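Local coordinates for amino acid ABC transporter, periplasmic amino acid-binding protein (PDB 4Z9N), which binds glutathione in the periplasm as a solute-binding protein and probably delivers it, or related amino-acid solutes, to an ABC transporter, at residues 182-185 and 186-189; 144-147 and 148-151. All coordinates share one frame; numbering follows the deposited sequence.

Contact 1. Residues 182-185 and 186-189. With GSH (glutathione), chain U.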
loop_
_atom_site.group_PDB
_atom_site.type_symbol
_atom_site.label_atom_id
_atom_site.label_comp_id
_atom_site.label_asym_id
_atom_site.label_seq_id
_atom_site.Cartn_x
_atom_site.Cartn_y
_atom_site.Cartn_z
ATOM N N THR D 182 25.061 -9.459 -6.147
ATOM C CA THR D 182 23.610 -9.450 -6.064
ATOM C C THR D 182 23.127 -8.475 -4.995
ATOM O O THR D 182 23.706 -8.376 -3.904
ATOM C CB THR D 182 23.011 -10.871 -5.788
ATOM O OG1 THR D 182 21.584 -10.813 -5.899
ATOM C CG2 THR D 182 23.375 -11.393 -4.383
ATOM N N THR D 183 22.085 -7.730 -5.351
ATOM C CA THR D 183 21.348 -6.877 -4.423
ATOM C C THR D 183 20.116 -6.357 -5.165
ATOM O O THR D 183 19.794 -6.844 -6.256
ATOM C CB THR D 183 22.208 -5.693 -3.868
ATOM O OG1 THR D 183 21.416 -4.925 -2.950
ATOM C CG2 THR D 183 22.700 -4.786 -4.970
ATOM N N ASP D 184 19.411 -5.393 -4.577
ATOM C CA ASP D 184 18.238 -4.808 -5.237
ATOM C C ASP D 184 18.649 -4.148 -6.532
ATOM O O ASP D 184 19.757 -3.610 -6.634
ATOM C CB ASP D 184 17.564 -3.807 -4.310
ATOM C CG ASP D 184 17.132 -4.451 -3.024
ATOM O OD1 ASP D 184 16.627 -5.588 -3.109
ATOM O OD2 ASP D 184 17.320 -3.855 -1.936
ATOM N N GLN D 185 17.777 -4.188 -7.533
ATOM C CA GLN D 185 18.203 -3.730 -8.842
ATOM C C GLN D 185 18.597 -2.250 -8.831
ATOM O O GLN D 185 19.617 -1.871 -9.438
ATOM C CB GLN D 185 17.105 -3.976 -9.874
ATOM C CG GLN D 185 17.469 -3.499 -11.246
ATOM C CD GLN D 185 16.296 -3.578 -12.189
ATOM O OE1 GLN D 185 15.920 -4.658 -12.639
ATOM N NE2 GLN D 185 15.670 -2.438 -12.444
ATOM N N SER D 186 17.833 -1.419 -8.120
ATOM C CA SER D 186 18.154 0.014 -8.079
ATOM C C SER D 186 19.490 0.218 -7.393
ATOM O O SER D 186 20.206 1.164 -7.695
ATOM C CB SER D 186 17.067 0.833 -7.368
ATOM O OG SER D 186 16.952 0.466 -5.996
ATOM N N SER D 187 19.828 -0.684 -6.479
ATOM C CA SER D 187 21.095 -0.583 -5.771
ATOM C C SER D 187 22.260 -0.949 -6.694
ATOM O O SER D 187 23.353 -0.369 -6.596
ATOM C CB SER D 187 21.092 -1.497 -4.543
ATOM O OG SER D 187 20.085 -1.103 -3.620
ATOM N N LEU D 188 22.033 -1.932 -7.566
ATOM C CA LEU D 188 23.049 -2.320 -8.552
ATOM C C LEU D 188 23.421 -1.136 -9.448
ATOM O O LEU D 188 24.600 -0.960 -9.788
ATOM C CB LEU D 188 22.565 -3.511 -9.391
ATOM C CG LEU D 188 22.498 -4.849 -8.637
ATOM C CD1 LEU D 188 21.802 -5.908 -9.471
ATOM C CD2 LEU D 188 23.923 -5.286 -8.283
ATOM N N TYR D 189 22.433 -0.318 -9.824
ATOM C CA TYR D 189 22.721 0.906 -10.572
ATOM C C TYR D 189 23.669 1.815 -9.788
ATOM O O TYR D 189 24.578 2.420 -10.358
ATOM C CB TYR D 189 21.433 1.680 -10.898
ATOM C CG TYR D 189 20.655 1.185 -12.105
ATOM C CD1 TYR D 189 19.726 0.153 -11.992
ATOM C CD2 TYR D 189 20.831 1.772 -13.352
ATOM C CE1 TYR D 189 19.000 -0.284 -13.096
ATOM C CE2 TYR D 189 20.115 1.344 -14.456
ATOM C CZ TYR D 189 19.207 0.315 -14.327
ATOM O OH TYR D 189 18.496 -0.106 -15.434
HETATM N N1 GSH U . 16.553 -4.306 0.533
HETATM C CA1 GSH U . 17.416 -5.352 1.087
HETATM C C1 GSH U . 17.065 -5.539 2.561
HETATM O O11 GSH U . 17.587 -6.494 3.199
HETATM O O12 GSH U . 16.272 -4.747 3.143
HETATM C CB1 GSH U . 18.905 -4.981 0.992
HETATM C CG1 GSH U . 19.145 -3.674 1.771
HETATM C CD1 GSH U . 20.647 -3.444 1.895
HETATM O OE1 GSH U . 21.177 -3.308 2.954
HETATM N N2 GSH U . 21.423 -3.384 0.680
HETATM C CA2 GSH U . 22.856 -3.190 0.803
HETATM C C2 GSH U . 23.206 -1.845 1.456
HETATM O O2 GSH U . 22.453 -0.927 1.526
HETATM C CB2 GSH U . 23.545 -3.412 -0.548
HETATM S SG2 GSH U . 23.176 -2.090 -1.735
HETATM N N3 GSH U . 24.521 -1.743 2.053
HETATM C CA3 GSH U . 24.924 -0.520 2.692
HETATM C C3 GSH U . 25.442 -0.853 4.091
HETATM O O31 GSH U . 26.066 0.034 4.730
HETATM O O32 GSH U . 25.233 -1.995 4.607
HETATM O O HOH W 1 19.542 -2.545 -1.329
#

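Contact 2. Residues 144-147 and 148-151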
loop_
_atom_site.group_PDB
_atom_site.type_symbol
_atom_site.label_atom_id
_atom_site.label_comp_id
_atom_site.label_asym_id
_atom_site.label_seq_id
_atom_site.Cartn_x
_atom_site.Cartn_y
_atom_site.Cartn_z
ATOM N N GLU D 144 20.507 -12.129 0.740
ATOM C CA GLU D 144 21.256 -13.352 0.995
ATOM C C GLU D 144 20.323 -14.572 1.020
ATOM O O GLU D 144 20.656 -15.627 0.484
ATOM C CB GLU D 144 22.023 -13.230 2.320
ATOM C CG GLU D 144 22.803 -14.479 2.681
ATOM C CD GLU D 144 23.408 -14.427 4.081
ATOM O OE1 GLU D 144 22.868 -13.718 4.957
ATOM O OE2 GLU D 144 24.417 -15.125 4.306
ATOM N N LEU D 145 19.147 -14.415 1.631
ATOM C CA LEU D 145 18.199 -15.528 1.720
ATOM C C LEU D 145 17.583 -15.844 0.359
ATOM O O LEU D 145 17.423 -17.013 -0.000
ATOM C CB LEU D 145 17.089 -15.211 2.735
ATOM C CG LEU D 145 17.581 -14.796 4.132
ATOM C CD1 LEU D 145 16.422 -14.460 5.070
ATOM C CD2 LEU D 145 18.462 -15.894 4.732
ATOM N N ASN D 146 17.210 -14.804 -0.387
ATOM C CA ASN D 146 16.582 -15.021 -1.694
ATOM C C ASN D 146 17.540 -15.715 -2.659
ATOM O O ASN D 146 17.100 -16.523 -3.480
ATOM C CB ASN D 146 16.127 -13.720 -2.342
ATOM C CG ASN D 146 15.051 -13.003 -1.553
ATOM O OD1 ASN D 146 14.228 -13.620 -0.887
ATOM N ND2 ASN D 146 15.059 -11.677 -1.629
ATOM N N MET D 147 18.830 -15.369 -2.602
ATOM C CA MET D 147 19.777 -15.979 -3.535
ATOM C C MET D 147 19.877 -17.475 -3.277
ATOM O O MET D 147 19.870 -18.269 -4.207
ATOM C CB MET D 147 21.162 -15.357 -3.446
ATOM C CG MET D 147 22.163 -16.089 -4.331
ATOM S SD MET D 147 23.694 -15.178 -4.579
ATOM C CE MET D 147 24.265 -14.971 -2.890
ATOM N N ALA D 148 19.968 -17.857 -2.012
ATOM C CA ALA D 148 19.992 -19.272 -1.679
ATOM C C ALA D 148 18.756 -19.956 -2.277
ATOM O O ALA D 148 18.864 -21.020 -2.902
ATOM C CB ALA D 148 20.058 -19.469 -0.169
ATOM N N ASP D 149 17.584 -19.343 -2.089
ATOM C CA ASP D 149 16.332 -19.915 -2.599
ATOM C C ASP D 149 16.406 -20.141 -4.104
ATOM O O ASP D 149 15.993 -21.187 -4.627
ATOM C CB ASP D 149 15.138 -18.996 -2.320
ATOM C CG ASP D 149 14.731 -18.950 -0.861
ATOM O OD1 ASP D 149 15.142 -19.828 -0.072
ATOM O OD2 ASP D 149 13.966 -18.018 -0.517
ATOM N N TYR D 150 16.894 -19.123 -4.804
ATOM C CA TYR D 150 16.904 -19.129 -6.266
ATOM C C TYR D 150 17.843 -20.203 -6.820
ATOM O O TYR D 150 17.522 -20.889 -7.791
ATOM C CB TYR D 150 17.309 -17.743 -6.779
ATOM C CG TYR D 150 17.305 -17.571 -8.281
ATOM C CD1 TYR D 150 16.115 -17.535 -8.995
ATOM C CD2 TYR D 150 18.499 -17.406 -8.980
ATOM C CE1 TYR D 150 16.107 -17.362 -10.376
ATOM C CE2 TYR D 150 18.503 -17.220 -10.361
ATOM C CZ TYR D 150 17.304 -17.198 -11.050
ATOM O OH TYR D 150 17.306 -17.018 -12.417
ATOM N N PHE D 151 18.997 -20.367 -6.182
ATOM C CA PHE D 151 19.963 -21.343 -6.660
ATOM C C PHE D 151 19.504 -22.757 -6.344
ATOM O O PHE D 151 19.710 -23.655 -7.153
ATOM C CB PHE D 151 21.348 -21.062 -6.063
ATOM C CG PHE D 151 22.142 -20.084 -6.864
ATOM C CD1 PHE D 151 21.712 -18.768 -6.999
ATOM C CD2 PHE D 151 23.293 -20.485 -7.519
ATOM C CE1 PHE D 151 22.433 -17.869 -7.764
ATOM C CE2 PHE D 151 24.012 -19.601 -8.288
ATOM C CZ PHE D 151 23.586 -18.291 -8.418
#

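Contact 1. Residues 182-185 and 186-189
A chi1 of -179° swings Thr183 OG1 away from its own backbone N and toward glutathione, leaving CG2 to meet Leu188 CD2 at 3.6 Å; these two methyl-bearing side chains pass antiparallel. In Ser187, OG stands beside its own backbone N (chi1 -62°) and faces the same water as Asp184. That water is the hub: it donates to Asp184 OD2 at 2.6 Å, hydrogen-bonds Ser187 OG at 2.8 Å and accepts from glutathione N2, with only a weak, long bond to Thr183 OG1. Asp184 OD2 also takes a hydrogen bond from the ligand amine N1 at 2.6 Å, so one carboxylate oxygen meets both water and ligand. Ser187 CB packs on glutathione SG2 at 3.5 Å. Asp184, at the N-cap position, starts the helix through its carbonyl: Leu188 N reaches Asp184 O at 3.0 Å. One residue on, Tyr189 N binds Gln185 O, while the Gln185 and Tyr189 side chains run alongside each other, amide and ring planes 60° apart. The turn thus leads from strand 180-182 into helix 185-192, tied to strand 101-117 by Ser186 OG bonding Asp110 and by Thr183 backbone bonding with Gly113.

Contact 2. Residues 144-147 and 148-151
Met147 and Phe151, one turn apart on helix 142-153, form a Met-aromatic contact on the crossover helix of the beta-alpha-beta unit made with strands 134-138 and 159-163. Among the apolar contacts, Met147 CG meets Phe151 CD1 at 3.8 Å, and the two side chains run parallel. With CG anti to the backbone N (chi1 175°) and chi2 extended, SD is carried alongside Phe151, 5.1 Å from the ring centroid and 40° off the ring normal, so the sulfur approaches obliquely. This pair faces the sheet, packing on Ile135 and Phe114.

The backbone bonds follow the alpha-helical i to i+4 pattern: Tyr150 N to Asn146 O at 2.9 Å, then Phe151 N to Met147 O and Asp149 N to Leu145 O, with a weak one from Ala148 N to Glu144 O.

The polar ends of Asn146 and Asp149 are spent on partners beyond this stretch. Asn146 ND2 bonds Gln112, and its OD1 bonds Arg328 of the second subunit. Asp149 OD1 pairs with Arg152 of its own chain; OD2 takes Arg261 and Arg328 of the second subunit. These arginines probably offset a meeting of two electron-rich groups with no bond between them: Asp149 CG comes within 3.4 Å of Leu145 O.

Contact 1 is buried beside the ligand, whereas contact 2 is partly buried, one helix face against the sheet and another at the subunit interface. Contact 1 joins the end of strand 180-182 to the start of helix 185-192; contact 2, earlier along the chain, lies wholly within helix 142-153. Strands 180-182 and 134-138 are neighbours in the mixed sheet, and the contacts meet where Thr182 CG2 packs on Met147 SD at 3.8 Å, though their centres are about 15 Å apart. Contact 1 turns hydroxyls and a carboxylate toward glutathione and a shared water, while contact 2 sets sulfur and ring against the sheet and a carboxylate among arginines at the subunit interface.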